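Local coordinates for protein Udp-n-acetylglucosamine pyrophosphorylase (Trypanosoma brucei, PDB 4BQH) that probably makes UDP-N-acetylglucosamine and diphosphate from UTP and N-acetyl-alpha-D-glucosamine 1-phosphate, and binds an allosteric inhibitor, at residues E60-S65 against M395-E400; R461-A466 against P532-R537; T465-A470 against A493-C498. All blocks are in the same frame, centred on the assembly; numbering follows the deposited sequence.

Contact 1: E60-S65 against M395-E400; sequences ESLEIS and MGIKLE
Leu-62 and Ile-397 meet methyl against side-chain end: CD2 of Leu-62 lies 3.9 Å from CD1 of Ile-397, and the two side chains cross obliquely. The same methyl also rests on the carbon before it, with CD2 of Leu-62 at 4.0 Å from CG1 of Ile-397, so it leans along the outer ethyl arm of the isoleucine. That arm is placed beside the backbone N by chi1 -58°, while the CG2 branch of Ile-397 sits beside the carbonyl carbon. Two residues along the strand, and one back on the helix, CD2 of Leu-399 comes 3.8 Å from CB of Ser-61. The hydroxyl of Ser-61 is close to this methyl too, but its bonding goes elsewhere: OG is held by the carbonyl of Val-57 within its own helix, which satisfies a polar atom in an otherwise apolar, buried interface. Leu-58 and Val-57 extend the helix face over the same strand side chains, and Ala-382 of strand 381-387 touches both Ile-397 and Leu-399. This is a helix laid on one face of a two-stranded antiparallel hairpin, and the side chain of Leu-399 is about 7 Å from the bound inhibitor, close to the allosteric pocket.

Contact 2: R461-A466 against P532-R537; sequences RWLITA and PVIFIR
With chi1 at -178°, Leu-463 carries CG anti to its backbone N and sends both methyls from helix 448-471 toward the strand; in Ile-536 a chi1 of -53° sets CG1 beside the backbone N, and chi2 of -179° stretches the arm out to meet one of them. The result is a methyl-to-methyl touch, CD1 of Leu-463 standing 4.0 Å from CD1 of Ile-536. The second leucine methyl turns to the neighbouring position on the same strand face, where CD2 of Leu-463 comes 4.3 Å from CG2 of Ile-534. Here the isoleucine offers its short branch, because the end of its longer arm leads away from the helix. One forked side chain thus spans two strand residues that are two apart in sequence. All three are buried, and the contact is purely apolar. Val-522 packs on both Leu-463 and Ile-536, while Ala-502 also touches the leucine. Strand 501-504, helix 519-528 and strand 533-536, parallel to the first, form a beta-alpha-beta unit in the C-terminal part of the chain, with helix 448-471 packed on one face of its two-stranded sheet.

Contact 3: T465-A470 against A493-C498; sequences TALETA and AVMRSC
Leu-467 lays its CD1 methyl against the side chain of Met-495, 4.0 Å from CG, the two chains crossing at a slant. The thioether beyond CG does not run on toward Leu-467: it bends at chi2 (-80°) and again at chi3 (-68°), which carries the methyl CE of Met-495 round toward the earlier turn of helix 448-471. Both residues are buried, and they form the apolar inner part of the helix pair.

At the more exposed margin one step along each helix, Glu-468 and Arg-496 make a salt bridge, OE2 of Glu-468 lying 2.7 Å from NH2 of Arg-496. The glutamate is extended beyond CG, and the arginine is extended from CG to NE, so both chains reach well out from their helices before they cross at about a right angle. Their flat groups are not coplanar: the carboxylate and guanidinium planes are 57° apart, and OE2 approaches the guanidinium obliquely. OE1 of Glu-468 stays 4.2 Å from NH2 of Arg-496, so the pairing is by one oxygen and one nitrogen rather than a two-pronged fork.

Elsewhere on the two helices, Thr-469 OG1 and Ser-497 OG each bond back to the carbonyl four residues earlier, Thr-465 O and Ala-493 O, which already accept the backbone N-H of the same residue. Helix 519-528 closes the apolar side, with Leu-519 and Ile-523 on Leu-467 and Leu-526 on Met-495, so helices 448-471, 485-497 and 519-528 pack together beside the parallel strands 501-504 and 533-536.

How the contacts relate
From the N terminus, contact 1 comes first: it closes a loop of more than three hundred residues between helix 51-64 and strand 394-400, and is finished before the other two begin. Contacts 2 and 3 both start from helix 448-471 and share Thr-465 and Ala-466. Contact 2 closes the longer loop, to the C-terminal strand 533-536; contact 3 returns after 22 residues to helix 485-497. Together they join that one helix to both elements. Their centres are 9 Å apart, and they touch directly, Ile-464 CG1 lying 3.7 Å from Met-495 CE. Contact 1 is remote, about 49 Å from contact 2 between centres, on the opposite side of the chain's centre.

Contact 1: E60-S65 against M395-E400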
ATOM      1  N   GLU A  60     -16.694  22.275  -0.987  1.00 14.57           N
ATOM      2  CA  GLU A  60     -16.852  21.580  -2.254  1.00 16.45           C
ATOM      3  C   GLU A  60     -17.232  20.123  -2.048  1.00 16.32           C
ATOM      4  O   GLU A  60     -18.142  19.602  -2.719  1.00 17.27           O
ATOM      5  CB  GLU A  60     -15.586  21.671  -3.109  1.00 19.45           C
ATOM      6  CG  GLU A  60     -15.629  20.717  -4.302  1.00 22.34           C
ATOM      7  CD  GLU A  60     -15.286  21.353  -5.640  1.00 25.49           C
ATOM      8  OE1 GLU A  60     -14.577  22.376  -5.667  1.00 27.57           O
ATOM      9  OE2 GLU A  60     -15.713  20.809  -6.683  1.00 26.46           O
ATOM     10  N   SER A  61     -16.550  19.472  -1.104  1.00 15.90           N
ATOM     11  CA  SER A  61     -16.822  18.054  -0.834  1.00 17.05           C
ATOM     12  C   SER A  61     -18.264  17.839  -0.373  1.00 17.99           C
ATOM     13  O   SER A  61     -18.876  16.839  -0.724  1.00 19.04           O
ATOM     14  CB  SER A  61     -15.829  17.467   0.163  1.00 15.77           C
ATOM     15  OG  SER A  61     -14.500  17.660  -0.299  1.00 13.80           O
ATOM     16  N   LEU A  62     -18.803  18.770   0.407  1.00 18.87           N
ATOM     17  CA  LEU A  62     -20.209  18.697   0.795  1.00 20.92           C
ATOM     18  C   LEU A  62     -21.134  18.824  -0.414  1.00 23.65           C
ATOM     19  O   LEU A  62     -22.094  18.059  -0.518  1.00 26.50           O
ATOM     20  CB  LEU A  62     -20.577  19.742   1.859  1.00 20.64           C
ATOM     21  CG  LEU A  62     -20.097  19.436   3.290  1.00 19.92           C
ATOM     22  CD1 LEU A  62     -20.291  20.645   4.200  1.00 20.44           C
ATOM     23  CD2 LEU A  62     -20.740  18.186   3.884  1.00 20.07           C
ATOM     24  N   GLU A  63     -20.852  19.774  -1.308  1.00 25.52           N
ATOM     25  CA  GLU A  63     -21.650  19.952  -2.554  1.00 29.07           C
ATOM     26  C   GLU A  63     -21.709  18.696  -3.430  1.00 30.57           C
ATOM     27  O   GLU A  63     -22.782  18.304  -3.907  1.00 29.52           O
ATOM     28  CB  GLU A  63     -21.106  21.106  -3.387  1.00 32.60           C
ATOM     29  CG  GLU A  63     -21.380  22.469  -2.800  1.00 38.86           C
ATOM     30  CD  GLU A  63     -22.858  22.716  -2.621  1.00 42.16           C
ATOM     31  OE1 GLU A  63     -23.587  22.742  -3.644  1.00 45.56           O
ATOM     32  OE2 GLU A  63     -23.282  22.871  -1.455  1.00 44.82           O
ATOM     33  N   ILE A  64     -20.543  18.076  -3.621  1.00 31.86           N
ATOM     34  CA  ILE A  64     -20.379  16.867  -4.440  1.00 36.52           C
ATOM     35  C   ILE A  64     -21.178  15.667  -3.920  1.00 39.52           C
ATOM     36  O   ILE A  64     -21.720  14.888  -4.709  1.00 40.87           O
ATOM     37  CB  ILE A  64     -18.878  16.501  -4.566  1.00 36.98           C
ATOM     38  CG1 ILE A  64     -18.225  17.354  -5.653  1.00 37.18           C
ATOM     39  CG2 ILE A  64     -18.668  15.004  -4.829  1.00 39.15           C
ATOM     40  CD1 ILE A  64     -16.714  17.390  -5.558  1.00 37.88           C
ATOM     41  N   SER A  65     -21.250  15.522  -2.598  1.00 41.22           N
ATOM     42  CA  SER A  65     -21.962  14.394  -1.994  1.00 45.14           C
ATOM     43  C   SER A  65     -23.487  14.577  -2.031  1.00 48.82           C
ATOM     44  O   SER A  65     -24.219  13.859  -1.347  1.00 50.74           O
ATOM     45  CB  SER A  65     -21.460  14.129  -0.566  1.00 43.50           C
ATOM     46  OG  SER A  65     -21.528  15.293   0.238  1.00 42.98           O
ATOM     47  N   MET A 395     -22.376  15.172  15.735  1.00 15.49           N
ATOM     48  CA  MET A 395     -22.355  14.804  14.326  1.00 16.19           C
ATOM     49  C   MET A 395     -21.353  15.724  13.641  1.00 14.60           C
ATOM     50  O   MET A 395     -21.355  16.925  13.887  1.00 15.74           O
ATOM     51  CB  MET A 395     -23.751  14.983  13.703  1.00 18.47           C
ATOM     52  CG  MET A 395     -24.795  13.970  14.180  1.00 20.69           C
ATOM     53  SD  MET A 395     -24.194  12.267  14.309  1.00 24.72           S
ATOM     54  CE  MET A 395     -24.054  11.773  12.588  1.00 23.98           C
ATOM     55  N   GLY A 396     -20.476  15.157  12.813  1.00 13.93           N
ATOM     56  CA  GLY A 396     -19.490  15.979  12.102  1.00 13.18           C
ATOM     57  C   GLY A 396     -19.171  15.389  10.746  1.00 13.32           C
ATOM     58  O   GLY A 396     -19.657  14.315  10.403  1.00 13.64           O
ATOM     59  N   ILE A 397     -18.328  16.093  10.001  1.00 12.08           N
ATOM     60  CA  ILE A 397     -17.962  15.678   8.637  1.00 11.85           C
ATOM     61  C   ILE A 397     -16.497  15.260   8.651  1.00 12.17           C
ATOM     62  O   ILE A 397     -15.646  16.024   9.107  1.00 12.47           O
ATOM     63  CB  ILE A 397     -18.167  16.815   7.614  1.00 12.02           C
ATOM     64  CG1 ILE A 397     -19.634  17.304   7.610  1.00 12.37           C
ATOM     65  CG2 ILE A 397     -17.723  16.354   6.210  1.00 11.63           C
ATOM     66  CD1 ILE A 397     -20.644  16.233   7.217  1.00 13.01           C
ATOM     67  N   LYS A 398     -16.222  14.054   8.155  1.00 11.63           N
ATOM     68  CA  LYS A 398     -14.837  13.582   7.950  1.00 12.75           C
ATOM     69  C   LYS A 398     -14.531  13.622   6.460  1.00 11.88           C
ATOM     70  O   LYS A 398     -15.422  13.423   5.635  1.00 12.76           O
ATOM     71  CB  LYS A 398     -14.645  12.186   8.540  1.00 13.88           C
ATOM     72  CG  LYS A 398     -14.810  12.163  10.054  1.00 16.31           C
ATOM     73  CD  LYS A 398     -14.255  10.863  10.646  1.00 18.57           C
ATOM     74  CE  LYS A 398     -14.332  10.854  12.174  1.00 20.63           C
ATOM     75  NZ  LYS A 398     -13.918   9.515  12.712  1.00 22.28           N
ATOM     76  N   LEU A 399     -13.294  13.950   6.113  1.00 11.02           N
ATOM     77  CA  LEU A 399     -12.933  14.148   4.713  1.00 10.39           C
ATOM     78  C   LEU A 399     -11.818  13.200   4.361  1.00 10.38           C
ATOM     79  O   LEU A 399     -10.863  13.090   5.110  1.00 10.23           O
ATOM     80  CB  LEU A 399     -12.444  15.582   4.500  1.00 10.47           C
ATOM     81  CG  LEU A 399     -13.522  16.646   4.721  1.00 10.71           C
ATOM     82  CD1 LEU A 399     -12.850  18.016   4.802  1.00 11.25           C
ATOM     83  CD2 LEU A 399     -14.548  16.628   3.595  1.00 11.05           C
ATOM     84  N   GLU A 400     -11.917  12.536   3.214  1.00 10.53           N
ATOM     85  CA  GLU A 400     -10.856  11.600   2.820  1.00 10.86           C
ATOM     86  C   GLU A 400     -10.465  11.821   1.370  1.00 10.22           C
ATOM     87  O   GLU A 400     -11.284  12.240   0.560  1.00 10.17           O
ATOM     88  CB  GLU A 400     -11.312  10.133   3.025  1.00 12.54           C
ATOM     89  CG  GLU A 400     -11.468   9.752   4.505  1.00 15.10           C
ATOM     90  CD  GLU A 400     -11.970   8.322   4.734  1.00 19.18           C
ATOM     91  OE1 GLU A 400     -12.493   7.683   3.798  1.00 22.40           O
ATOM     92  OE2 GLU A 400     -11.870   7.831   5.881  1.00 21.91           O
TER

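Contact 2: R461-A466 against P532-R537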
ATOM      1  N   ARG A 461       0.721 -24.542  -3.785  1.00 14.13           N
ATOM      2  CA  ARG A 461       0.806 -24.610  -5.223  1.00 15.57           C
ATOM      3  C   ARG A 461       2.260 -24.542  -5.690  1.00 14.70           C
ATOM      4  O   ARG A 461       2.641 -25.265  -6.605  1.00 14.77           O
ATOM      5  CB  ARG A 461      -0.015 -23.493  -5.899  1.00 17.04           C
ATOM      6  CG  ARG A 461      -1.521 -23.746  -5.867  1.00 18.83           C
ATOM      7  CD  ARG A 461      -2.330 -22.664  -6.598  1.00 20.88           C
ATOM      8  NE  ARG A 461      -2.190 -21.308  -6.035  1.00 20.76           N
ATOM      9  CZ  ARG A 461      -2.978 -20.788  -5.092  1.00 21.23           C
ATOM     10  NH1 ARG A 461      -3.965 -21.508  -4.577  1.00 23.62           N
ATOM     11  NH2 ARG A 461      -2.788 -19.546  -4.669  1.00 21.29           N
ATOM     12  N   TRP A 462       3.072 -23.681  -5.069  1.00 13.93           N
ATOM     13  CA  TRP A 462       4.449 -23.542  -5.527  1.00 14.25           C
ATOM     14  C   TRP A 462       5.211 -24.820  -5.324  1.00 14.13           C
ATOM     15  O   TRP A 462       5.992 -25.245  -6.192  1.00 14.06           O
ATOM     16  CB  TRP A 462       5.198 -22.467  -4.776  1.00 14.17           C
ATOM     17  CG  TRP A 462       4.723 -21.075  -4.977  1.00 14.86           C
ATOM     18  CD1 TRP A 462       3.862 -20.587  -5.959  1.00 15.84           C
ATOM     19  CD2 TRP A 462       5.149 -19.916  -4.220  1.00 15.37           C
ATOM     20  NE1 TRP A 462       3.684 -19.229  -5.805  1.00 16.69           N
ATOM     21  CE2 TRP A 462       4.448 -18.766  -4.794  1.00 15.37           C
ATOM     22  CE3 TRP A 462       6.016 -19.716  -3.144  1.00 14.88           C
ATOM     23  CZ2 TRP A 462       4.619 -17.490  -4.298  1.00 15.21           C
ATOM     24  CZ3 TRP A 462       6.168 -18.426  -2.639  1.00 15.27           C
ATOM     25  CH2 TRP A 462       5.468 -17.337  -3.203  1.00 14.69           C
ATOM     26  N   LEU A 463       4.998 -25.438  -4.163  1.00 14.15           N
ATOM     27  CA  LEU A 463       5.735 -26.661  -3.829  1.00 14.67           C
ATOM     28  C   LEU A 463       5.331 -27.833  -4.727  1.00 15.35           C
ATOM     29  O   LEU A 463       6.204 -28.576  -5.201  1.00 15.52           O
ATOM     30  CB  LEU A 463       5.538 -27.001  -2.347  1.00 14.18           C
ATOM     31  CG  LEU A 463       6.298 -28.246  -1.873  1.00 14.25           C
ATOM     32  CD1 LEU A 463       7.788 -28.111  -2.182  1.00 14.36           C
ATOM     33  CD2 LEU A 463       6.063 -28.445  -0.375  1.00 13.82           C
ATOM     34  N   ILE A 464       4.025 -27.979  -4.986  1.00 15.75           N
ATOM     35  CA  ILE A 464       3.521 -29.026  -5.907  1.00 18.02           C
ATOM     36  C   ILE A 464       4.123 -28.840  -7.300  1.00 18.05           C
ATOM     37  O   ILE A 464       4.616 -29.795  -7.896  1.00 17.86           O
ATOM     38  CB  ILE A 464       1.982 -29.099  -5.952  1.00 18.51           C
ATOM     39  CG1 ILE A 464       1.473 -29.639  -4.628  1.00 19.94           C
ATOM     40  CG2 ILE A 464       1.476 -30.023  -7.075  1.00 19.39           C
ATOM     41  CD1 ILE A 464      -0.016 -29.506  -4.435  1.00 20.97           C
ATOM     42  N   THR A 465       4.162 -27.598  -7.775  1.00 19.00           N
ATOM     43  CA  THR A 465       4.836 -27.290  -9.044  1.00 19.32           C
ATOM     44  C   THR A 465       6.317 -27.668  -9.049  1.00 19.79           C
ATOM     45  O   THR A 465       6.819 -28.256 -10.028  1.00 20.79           O
ATOM     46  CB  THR A 465       4.687 -25.791  -9.398  1.00 19.77           C
ATOM     47  OG1 THR A 465       3.296 -25.500  -9.557  1.00 20.46           O
ATOM     48  CG2 THR A 465       5.434 -25.465 -10.693  1.00 20.24           C
ATOM     49  N   ALA A 466       7.028 -27.338  -7.969  1.00 18.15           N
ATOM     50  CA  ALA A 466       8.448 -27.689  -7.878  1.00 19.13           C
ATOM     51  C   ALA A 466       8.639 -29.214  -7.886  1.00 20.49           C
ATOM     52  O   ALA A 466       9.552 -29.731  -8.542  1.00 20.67           O
ATOM     53  CB  ALA A 466       9.079 -27.078  -6.645  1.00 18.87           C
ATOM     54  N   PRO A 532       1.237 -31.641   8.935  1.00 15.57           N
ATOM     55  CA  PRO A 532       0.122 -30.959   8.259  1.00 15.20           C
ATOM     56  C   PRO A 532       0.602 -29.861   7.304  1.00 13.74           C
ATOM     57  O   PRO A 532       0.001 -29.620   6.250  1.00 12.83           O
ATOM     58  CB  PRO A 532      -0.642 -30.299   9.418  1.00 15.56           C
ATOM     59  CG  PRO A 532      -0.248 -31.058  10.640  1.00 16.35           C
ATOM     60  CD  PRO A 532       1.146 -31.576  10.411  1.00 15.83           C
ATOM     61  N   VAL A 533       1.682 -29.200   7.688  1.00 13.72           N
ATOM     62  CA  VAL A 533       2.220 -28.078   6.894  1.00 13.68           C
ATOM     63  C   VAL A 533       3.737 -28.216   6.828  1.00 13.14           C
ATOM     64  O   VAL A 533       4.387 -28.130   7.837  1.00 14.24           O
ATOM     65  CB  VAL A 533       1.876 -26.717   7.538  1.00 13.72           C
ATOM     66  CG1 VAL A 533       2.332 -25.577   6.631  1.00 14.19           C
ATOM     67  CG2 VAL A 533       0.378 -26.576   7.790  1.00 12.69           C
ATOM     68  N   ILE A 534       4.262 -28.440   5.631  1.00 13.22           N
ATOM     69  CA  ILE A 534       5.715 -28.484   5.403  1.00 13.43           C
ATOM     70  C   ILE A 534       6.239 -27.052   5.539  1.00 13.60           C
ATOM     71  O   ILE A 534       5.731 -26.139   4.867  1.00 13.78           O
ATOM     72  CB  ILE A 534       6.007 -29.067   3.998  1.00 14.27           C
ATOM     73  CG1 ILE A 534       5.593 -30.548   3.922  1.00 16.54           C
ATOM     74  CG2 ILE A 534       7.478 -28.867   3.612  1.00 14.88           C
ATOM     75  CD1 ILE A 534       6.450 -31.457   4.770  1.00 17.78           C
ATOM     76  N   PHE A 535       7.210 -26.849   6.430  1.00 12.91           N
ATOM     77  CA  PHE A 535       7.789 -25.534   6.686  1.00 13.18           C
ATOM     78  C   PHE A 535       9.144 -25.416   5.959  1.00 13.59           C
ATOM     79  O   PHE A 535      10.042 -26.202   6.213  1.00 13.55           O
ATOM     80  CB  PHE A 535       7.915 -25.324   8.202  1.00 13.86           C
ATOM     81  CG  PHE A 535       8.434 -23.971   8.608  1.00 14.55           C
ATOM     82  CD1 PHE A 535       8.224 -22.842   7.799  1.00 15.17           C
ATOM     83  CD2 PHE A 535       9.110 -23.811   9.808  1.00 14.70           C
ATOM     84  CE1 PHE A 535       8.721 -21.603   8.180  1.00 14.97           C
ATOM     85  CE2 PHE A 535       9.600 -22.565  10.200  1.00 15.95           C
ATOM     86  CZ  PHE A 535       9.411 -21.460   9.376  1.00 15.76           C
ATOM     87  N   ILE A 536       9.255 -24.484   5.014  1.00 13.46           N
ATOM     88  CA  ILE A 536      10.505 -24.313   4.236  1.00 13.74           C
ATOM     89  C   ILE A 536      11.077 -22.941   4.609  1.00 14.15           C
ATOM     90  O   ILE A 536      10.425 -21.918   4.408  1.00 12.99           O
ATOM     91  CB  ILE A 536      10.284 -24.462   2.706  1.00 14.02           C
ATOM     92  CG1 ILE A 536       9.573 -25.786   2.362  1.00 13.19           C
ATOM     93  CG2 ILE A 536      11.619 -24.325   1.950  1.00 15.06           C
ATOM     94  CD1 ILE A 536       9.328 -26.021   0.891  1.00 13.30           C
ATOM     95  N   ARG A 537      12.284 -22.931   5.182  1.00 14.67           N
ATOM     96  CA  ARG A 537      12.941 -21.697   5.634  1.00 16.33           C
ATOM     97  C   ARG A 537      14.442 -21.807   5.414  1.00 17.03           C
ATOM     98  O   ARG A 537      14.952 -22.921   5.210  1.00 16.49           O
ATOM     99  CB  ARG A 537      12.598 -21.313   7.094  1.00 18.57           C
ATOM    100  CG  ARG A 537      13.186 -22.189   8.198  1.00 21.49           C
ATOM    101  CD  ARG A 537      12.558 -23.571   8.164  1.00 25.18           C
ATOM    102  NE  ARG A 537      12.841 -24.340   9.371  1.00 27.47           N
ATOM    103  CZ  ARG A 537      12.329 -25.542   9.642  1.00 29.82           C
ATOM    104  NH1 ARG A 537      11.497 -26.146   8.792  1.00 28.60           N
ATOM    105  NH2 ARG A 537      12.656 -26.140  10.779  1.00 31.41           N
TER

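Contact 3: T465-A470 against A493-C498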
ATOM      1  N   THR A 465       4.162 -27.598  -7.775  1.00 19.00           N
ATOM      2  CA  THR A 465       4.836 -27.290  -9.044  1.00 19.32           C
ATOM      3  C   THR A 465       6.317 -27.668  -9.049  1.00 19.79           C
ATOM      4  O   THR A 465       6.819 -28.256 -10.028  1.00 20.79           O
ATOM      5  CB  THR A 465       4.687 -25.791  -9.398  1.00 19.77           C
ATOM      6  OG1 THR A 465       3.296 -25.500  -9.557  1.00 20.46           O
ATOM      7  CG2 THR A 465       5.434 -25.465 -10.693  1.00 20.24           C
ATOM      8  N   ALA A 466       7.028 -27.338  -7.969  1.00 18.15           N
ATOM      9  CA  ALA A 466       8.448 -27.689  -7.878  1.00 19.13           C
ATOM     10  C   ALA A 466       8.639 -29.214  -7.886  1.00 20.49           C
ATOM     11  O   ALA A 466       9.552 -29.731  -8.542  1.00 20.67           O
ATOM     12  CB  ALA A 466       9.079 -27.078  -6.645  1.00 18.87           C
ATOM     13  N   LEU A 467       7.759 -29.924  -7.177  1.00 20.29           N
ATOM     14  CA  LEU A 467       7.820 -31.385  -7.126  1.00 21.50           C
ATOM     15  C   LEU A 467       7.551 -32.024  -8.484  1.00 23.34           C
ATOM     16  O   LEU A 467       8.229 -32.989  -8.873  1.00 23.90           O
ATOM     17  CB  LEU A 467       6.846 -31.923  -6.072  1.00 20.71           C
ATOM     18  CG  LEU A 467       7.359 -31.829  -4.630  1.00 21.48           C
ATOM     19  CD1 LEU A 467       6.259 -32.107  -3.604  1.00 20.14           C
ATOM     20  CD2 LEU A 467       8.548 -32.766  -4.439  1.00 20.55           C
ATOM     21  N   GLU A 468       6.580 -31.478  -9.211  1.00 25.05           N
ATOM     22  CA  GLU A 468       6.220 -31.984 -10.532  1.00 28.15           C
ATOM     23  C   GLU A 468       7.309 -31.737 -11.577  1.00 30.27           C
ATOM     24  O   GLU A 468       7.498 -32.563 -12.477  1.00 31.31           O
ATOM     25  CB  GLU A 468       4.887 -31.410 -11.010  1.00 29.38           C
ATOM     26  CG  GLU A 468       3.674 -32.080 -10.384  1.00 31.61           C
ATOM     27  CD  GLU A 468       2.374 -31.370 -10.705  1.00 33.47           C
ATOM     28  OE1 GLU A 468       2.399 -30.138 -10.941  1.00 36.22           O
ATOM     29  OE2 GLU A 468       1.321 -32.042 -10.715  1.00 35.74           O
ATOM     30  N   THR A 469       8.020 -30.617 -11.455  1.00 30.48           N
ATOM     31  CA  THR A 469       9.154 -30.351 -12.337  1.00 31.81           C
ATOM     32  C   THR A 469      10.261 -31.378 -12.110  1.00 33.81           C
ATOM     33  O   THR A 469      10.820 -31.909 -13.077  1.00 34.11           O
ATOM     34  CB  THR A 469       9.699 -28.919 -12.190  1.00 31.78           C
ATOM     35  OG1 THR A 469       8.638 -27.996 -12.444  1.00 31.04           O
ATOM     36  CG2 THR A 469      10.820 -28.663 -13.209  1.00 33.36           C
ATOM     37  N   ALA A 470      10.557 -31.656 -10.838  1.00 32.07           N
ATOM     38  CA  ALA A 470      11.542 -32.675 -10.473  1.00 33.71           C
ATOM     39  C   ALA A 470      11.122 -34.070 -10.942  1.00 35.96           C
ATOM     40  O   ALA A 470      11.975 -34.867 -11.361  1.00 35.90           O
ATOM     41  CB  ALA A 470      11.809 -32.653  -8.981  1.00 32.87           C
ATOM     42  N   ALA A 493       1.901 -37.304  -4.760  1.00 24.68           N
ATOM     43  CA  ALA A 493       0.699 -38.078  -4.470  1.00 23.57           C
ATOM     44  C   ALA A 493       0.325 -37.975  -2.999  1.00 23.21           C
ATOM     45  O   ALA A 493      -0.868 -37.881  -2.672  1.00 24.05           O
ATOM     46  CB  ALA A 493       0.856 -39.537  -4.906  1.00 24.40           C
ATOM     47  N   VAL A 494       1.331 -37.982  -2.120  1.00 23.07           N
ATOM     48  CA  VAL A 494       1.115 -37.753  -0.686  1.00 23.35           C
ATOM     49  C   VAL A 494       0.550 -36.347  -0.418  1.00 24.48           C
ATOM     50  O   VAL A 494      -0.389 -36.218   0.370  1.00 22.45           O
ATOM     51  CB  VAL A 494       2.383 -38.023   0.157  1.00 24.21           C
ATOM     52  CG1 VAL A 494       2.181 -37.660   1.625  1.00 23.48           C
ATOM     53  CG2 VAL A 494       2.765 -39.494   0.050  1.00 24.41           C
ATOM     54  N   MET A 495       1.096 -35.322  -1.089  1.00 24.21           N
ATOM     55  CA  MET A 495       0.625 -33.929  -0.909  1.00 27.14           C
ATOM     56  C   MET A 495      -0.861 -33.866  -1.194  1.00 27.63           C
ATOM     57  O   MET A 495      -1.632 -33.305  -0.417  1.00 26.58           O
ATOM     58  CB  MET A 495       1.302 -32.957  -1.888  1.00 29.16           C
ATOM     59  CG  MET A 495       2.758 -32.609  -1.651  1.00 32.96           C
ATOM     60  SD  MET A 495       3.082 -31.366  -0.393  1.00 37.42           S
ATOM     61  CE  MET A 495       2.424 -29.846  -1.085  1.00 30.87           C
ATOM     62  N   ARG A 496      -1.249 -34.449  -2.323  1.00 28.17           N
ATOM     63  CA  ARG A 496      -2.635 -34.414  -2.767  1.00 30.11           C
ATOM     64  C   ARG A 496      -3.609 -35.173  -1.878  1.00 30.71           C
ATOM     65  O   ARG A 496      -4.602 -34.597  -1.414  1.00 31.97           O
ATOM     66  CB  ARG A 496      -2.737 -34.841  -4.225  1.00 30.65           C
ATOM     67  CG  ARG A 496      -2.323 -33.715  -5.142  1.00 31.43           C
ATOM     68  CD  ARG A 496      -2.285 -34.133  -6.590  1.00 33.73           C
ATOM     69  NE  ARG A 496      -1.478 -33.184  -7.334  1.00 37.55           N
ATOM     70  CZ  ARG A 496      -1.709 -32.808  -8.584  1.00 40.02           C
ATOM     71  NH1 ARG A 496      -2.745 -33.305  -9.253  1.00 43.02           N
ATOM     72  NH2 ARG A 496      -0.902 -31.927  -9.162  1.00 39.43           N
ATOM     73  N   SER A 497      -3.320 -36.440  -1.608  1.00 30.17           N
ATOM     74  CA  SER A 497      -4.271 -37.276  -0.875  1.00 29.43           C
ATOM     75  C   SER A 497      -4.323 -36.983   0.631  1.00 28.59           C
ATOM     76  O   SER A 497      -5.335 -37.237   1.277  1.00 29.11           O
ATOM     77  CB  SER A 497      -4.025 -38.761  -1.157  1.00 31.84           C
ATOM     78  OG  SER A 497      -2.731 -39.139  -0.730  1.00 32.84           O
ATOM     79  N   CYS A 498      -3.255 -36.423   1.194  1.00 26.01           N
ATOM     80  CA  CYS A 498      -3.279 -36.072   2.609  1.00 24.96           C
ATOM     81  C   CYS A 498      -3.560 -34.581   2.829  1.00 21.91           C
ATOM     82  O   CYS A 498      -3.516 -34.104   3.962  1.00 21.64           O
ATOM     83  CB  CYS A 498      -1.987 -36.489   3.298  1.00 26.82           C
ATOM     84  SG  CYS A 498      -1.762 -38.278   3.289  1.00 32.75           S
TER